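Local coordinates for citryl-CoA lyase (Hydrogenobacter thermophilus, PDB 6HXP), which probably cleaves citryl-CoA into acetyl-CoA and oxaloacetate, as a coenzyme A-binding lyase related to citrate synthase, at residues A[223-226]-A[227-231]; A[80-83]-A[84-88]. One frame throughout, in Å; residues are numbered along the deposited sequence. Where two conformers were deposited one is given.

Interaction 1: A[223-226]-A[227-231]; sequences YEEL and TTEKP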
loop_
_atom_site.group_PDB
_atom_site.type_symbol
_atom_site.label_atom_id
_atom_site.label_comp_id
_atom_site.label_asym_id
_atom_site.label_seq_id
_atom_site.Cartn_x
_atom_site.Cartn_y
_atom_site.Cartn_z
ATOM N N TYR A 223 -9.824 12.722 -3.269
ATOM C CA TYR A 223 -9.771 14.162 -3.544
ATOM C C TYR A 223 -10.782 14.891 -2.633
ATOM O O TYR A 223 -10.494 15.956 -2.089
ATOM C CB TYR A 223 -10.071 14.422 -5.032
ATOM C CG TYR A 223 -10.230 15.885 -5.363
ATOM C CD1 TYR A 223 -9.122 16.708 -5.555
ATOM C CD2 TYR A 223 -11.485 16.463 -5.431
ATOM C CE1 TYR A 223 -9.282 18.069 -5.851
ATOM C CE2 TYR A 223 -11.641 17.834 -5.603
ATOM C CZ TYR A 223 -10.539 18.621 -5.851
ATOM O OH TYR A 223 -10.776 19.969 -6.060
ATOM N N GLU A 224 -11.996 14.372 -2.524
ATOM C CA GLU A 224 -13.006 14.993 -1.679
ATOM C C GLU A 224 -12.535 15.041 -0.222
ATOM O O GLU A 224 -12.641 16.085 0.447
ATOM C CB GLU A 224 -14.337 14.246 -1.822
ATOM C CG GLU A 224 -15.466 14.958 -1.098
ATOM C CD GLU A 224 -16.796 14.273 -1.264
ATOM O OE1 GLU A 224 -16.899 13.073 -0.951
ATOM O OE2 GLU A 224 -17.748 14.938 -1.745
ATOM N N GLU A 225 -11.948 13.937 0.279
ATOM C CA GLU A 225 -11.478 13.931 1.656
ATOM C C GLU A 225 -10.367 15.006 1.851
ATOM O O GLU A 225 -10.360 15.720 2.853
ATOM C CB GLU A 225 -10.909 12.561 2.020
ATOM C CG GLU A 225 -10.592 12.404 3.501
ATOM C CD GLU A 225 -11.803 12.379 4.414
ATOM O OE1 GLU A 225 -12.874 11.887 3.974
ATOM O OE2 GLU A 225 -11.685 12.825 5.585
ATOM N N LEU A 226 -9.425 15.085 0.915
ATOM C CA LEU A 226 -8.310 16.024 1.037
ATOM C C LEU A 226 -8.695 17.485 0.933
ATOM O O LEU A 226 -7.982 18.317 1.493
ATOM C CB LEU A 226 -7.251 15.727 -0.017
ATOM C CG LEU A 226 -6.491 14.404 0.145
ATOM C CD1 LEU A 226 -5.587 14.138 -1.059
ATOM C CD2 LEU A 226 -5.669 14.407 1.458
ATOM N N THR A 227 -9.758 17.804 0.190
ATOM C CA THR A 227 -10.127 19.184 -0.091
ATOM C C THR A 227 -11.317 19.668 0.674
ATOM O O THR A 227 -11.570 20.884 0.658
ATOM C CB THR A 227 -10.355 19.351 -1.607
ATOM O OG1 THR A 227 -11.473 18.556 -2.026
ATOM C CG2 THR A 227 -9.091 19.040 -2.409
ATOM N N THR A 228 -12.084 18.780 1.340
ATOM C CA THR A 228 -13.273 19.228 2.072
ATOM C C THR A 228 -13.269 18.913 3.563
ATOM O O THR A 228 -14.194 19.346 4.247
ATOM C CB THR A 228 -14.558 18.683 1.419
ATOM O OG1 THR A 228 -14.703 17.301 1.660
ATOM C CG2 THR A 228 -14.619 18.936 -0.057
ATOM N N GLU A 229 -12.303 18.158 4.073
ATOM C CA GLU A 229 -12.279 17.744 5.453
ATOM C C GLU A 229 -10.974 18.145 6.071
ATOM O O GLU A 229 -9.944 18.239 5.389
ATOM C CB GLU A 229 -12.426 16.215 5.537
ATOM C CG GLU A 229 -13.724 15.675 4.941
ATOM C CD GLU A 229 -14.962 15.959 5.772
ATOM O OE1 GLU A 229 -14.825 16.478 6.901
ATOM O OE2 GLU A 229 -16.068 15.596 5.313
ATOM N N LYS A 230 -11.010 18.384 7.377
ATOM C CA LYS A 230 -9.800 18.725 8.075
ATOM C C LYS A 230 -8.948 17.472 8.211
ATOM O O LYS A 230 -9.478 16.375 8.447
ATOM C CB LYS A 230 -10.137 19.246 9.486
ATOM C CG LYS A 230 -10.998 20.495 9.483
ATOM C CD LYS A 230 -11.377 20.898 10.914
ATOM C CE LYS A 230 -12.376 22.033 10.960
ATOM N NZ LYS A 230 -12.843 22.304 12.352
ATOM N N PRO A 231 -7.617 17.590 8.129
ATOM C CA PRO A 231 -6.792 16.412 8.382
ATOM C C PRO A 231 -7.100 15.810 9.750
ATOM O O PRO A 231 -7.431 16.507 10.733
ATOM C CB PRO A 231 -5.354 16.946 8.325
ATOM C CG PRO A 231 -5.466 18.200 7.469
ATOM C CD PRO A 231 -6.793 18.789 7.850
HETATM O O HOH W 1 -9.709 14.046 6.812
HETATM O O HOH W 2 -7.458 18.562 4.231
#

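Interaction 2: A[80-83]-A[84-88]; sequences GGNS and LNVGV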
loop_
_atom_site.group_PDB
_atom_site.type_symbol
_atom_site.label_atom_id
_atom_site.label_comp_id
_atom_site.label_asym_id
_atom_site.label_seq_id
_atom_site.Cartn_x
_atom_site.Cartn_y
_atom_site.Cartn_z
ATOM N N GLY A 80 -4.894 10.849 7.250
ATOM C CA GLY A 80 -3.613 10.834 7.927
ATOM C C GLY A 80 -2.628 11.862 7.364
ATOM O O GLY A 80 -1.562 12.093 7.958
ATOM N N GLY A 81 -2.956 12.481 6.235
ATOM C CA GLY A 81 -2.160 13.542 5.609
ATOM C C GLY A 81 -1.222 12.979 4.567
ATOM O O GLY A 81 0.002 12.939 4.720
ATOM N N ASN A 82 -1.812 12.492 3.491
ATOM C CA ASN A 82 -1.087 11.812 2.440
ATOM C C ASN A 82 -1.497 12.327 1.064
ATOM O O ASN A 82 -2.587 12.892 0.885
ATOM C CB ASN A 82 -1.362 10.312 2.505
ATOM C CG ASN A 82 -0.594 9.628 3.574
ATOM O OD1 ASN A 82 0.667 9.508 3.477
ATOM N ND2 ASN A 82 -1.233 9.203 4.642
ATOM N N SER A 83 -0.618 12.134 0.094
ATOM C CA SER A 83 -0.860 12.510 -1.285
ATOM C C SER A 83 -1.968 11.639 -1.856
ATOM O O SER A 83 -2.261 10.512 -1.406
ATOM C CB SER A 83 0.423 12.318 -2.088
ATOM O OG SER A 83 0.308 12.768 -3.434
ATOM N N LEU A 84 -2.609 12.141 -2.874
ATOM C CA LEU A 84 -3.727 11.438 -3.472
ATOM C C LEU A 84 -3.402 10.012 -3.928
ATOM O O LEU A 84 -4.225 9.109 -3.738
ATOM C CB LEU A 84 -4.283 12.301 -4.597
ATOM C CG LEU A 84 -5.549 11.789 -5.256
ATOM C CD1 LEU A 84 -6.504 12.909 -5.528
ATOM C CD2 LEU A 84 -5.234 10.997 -6.513
ATOM N N ASN A 85 -2.199 9.757 -4.482
ATOM C CA ASN A 85 -1.891 8.389 -4.885
ATOM C C ASN A 85 -1.883 7.413 -3.737
ATOM O O ASN A 85 -2.213 6.243 -3.902
ATOM C CB ASN A 85 -0.576 8.290 -5.616
ATOM C CG ASN A 85 0.619 8.610 -4.782
ATOM O OD1 ASN A 85 0.694 9.743 -4.204
ATOM N ND2 ASN A 85 1.562 7.669 -4.632
ATOM N N VAL A 86 -1.445 7.883 -2.562
ATOM C CA VAL A 86 -1.326 7.023 -1.398
ATOM C C VAL A 86 -2.710 6.611 -0.886
ATOM O O VAL A 86 -2.963 5.435 -0.613
ATOM C CB VAL A 86 -0.481 7.714 -0.333
ATOM C CG1 VAL A 86 -0.407 6.884 0.956
ATOM C CG2 VAL A 86 0.922 8.037 -0.828
ATOM N N GLY A 87 -3.663 7.555 -0.831
ATOM C CA GLY A 87 -5.009 7.201 -0.449
ATOM C C GLY A 87 -5.650 6.243 -1.447
ATOM O O GLY A 87 -6.315 5.276 -1.087
ATOM N N VAL A 88 -5.464 6.526 -2.772
ATOM C CA VAL A 88 -6.079 5.638 -3.749
ATOM C C VAL A 88 -5.528 4.233 -3.629
ATOM O O VAL A 88 -6.257 3.242 -3.666
ATOM C CB VAL A 88 -5.879 6.193 -5.171
ATOM C CG1 VAL A 88 -6.309 5.176 -6.237
ATOM C CG2 VAL A 88 -6.646 7.505 -5.341
#

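Interaction 1: A[223-226]-A[227-231]
Thr-228 and Thr-227 turn their hydroxyls back onto the last turn of helix 206-228, each gripping the carbonyl oxygen four residues earlier. Thr-228 OG1 donates to Glu-224 O at 2.7 Å, and Thr-227 OG1 to Tyr-223 O at 2.8 Å. In both threonines OG1 lies between the backbone N and the carbonyl carbon (chi1 64° in Thr-227, 73° in Thr-228), which folds the hydroxyl back along the helix. Each carbonyl oxygen also takes the backbone N-H of the same threonine, the two donors reaching it from opposite faces of the carbonyl plane; the hydroxyl stands well out of that plane. Beyond this the helical bonding fades: Glu-229 N reaches Glu-225 O only weakly, at 3.3 Å, and Glu-229 has left helical geometry. Water takes over, one molecule bridging Leu-226 O and Glu-229 O, another joining Glu-225 OE2 to Lys-230 O.

The methyl CG2 of Thr-227 sits over one face of the Tyr-223 ring in a CH-pi contact, 3.9 Å from the centroid and displaced toward the rim. Glu-225, bent at its second torsion, brings OE2 to 3.5 Å from Glu-229 CB; the two carboxylate planes are nearly parallel, but their charged oxygens are not in contact, and their charges are probably offset by Arg-75 and Lys-234 around Glu-225 and by Lys-6 of the second subunit at Glu-229.

This helix end lies between helix 69-79 of its own chain and the second subunit. Arg-75 of helix 69-79 forms salt bridges with Glu-224 and Glu-225, while Ala-78 packs against Glu-225 and Leu-226; from the second subunit, Asp-202 hydrogen-bonds Tyr-223 OH, and Thr-7, at the end of strand 5-7, hydrogen-bonds Glu-224 OE1.

Interaction 2: A[80-83]-A[84-88]
Asn-82 lays its side chain against Val-86 at the start of helix 84-93, with CB 3.9 Å from Val-86 CB and OD1 3.8 Å from Val-86 CG1. The valine methyl CG1 stands opposite the backbone N (chi1 176°), which brings it beside the amide of Asn-82; ND2 of that amide hydrogen-bonds back to Val-77 O in the preceding helix. Ser-83 swings OG away from its own N (chi1 -175°), and Asn-85 takes the less common setting with CG between N and carbonyl carbon (chi1 66°). Together these torsions bring Ser-83 OG and Asn-85 OD1 within 3.1 Å of each other, and both oxygens hydrogen-bond Lys-207 of the second subunit. Asn-85 ND2 goes instead to Val-92 O of that subunit. On the backbone, Ser-83 O receives weak bonds from Val-86 N at 3.0 Å and from Gly-87 N at 3.3 Å.

Ser-83 occupies the N-cap position, but its side chain makes no capping bond. Asn-82 packs on Asn-85, and Val-86 on Val-86, of the fourth subunit. Here a short helix-loop-helix connection, whose Gly-81 has positive phi, starts helix 84-93 with its first turn buried where the subunits of this largely helical, citrate synthase-family tetramer meet.

Interaction 1 closes a helix and interaction 2 opens one, their centres 11 Å apart on the same side of the chain's centre. They touch directly: Leu-226 CD2 comes to 3.5 Å from Asn-82 O, and Leu-226 CD1 to 4.0 Å from Leu-84 N. Interaction 1 is a surface contact, rich in carboxylates paired with basic groups, whereas interaction 2 is buried among several subunits. Helix 206-228 carries interaction 1 and receives Val-88 of interaction 2; helix 69-79 supplies Arg-75 to the first and leads into the second. Each meets the second subunit, mainly by carboxylate bonds in interaction 1, and in interaction 2 through Ser-83 and Asn-85, which hydrogen-bond Lys-207 and Val-92 O there, and apolar packing.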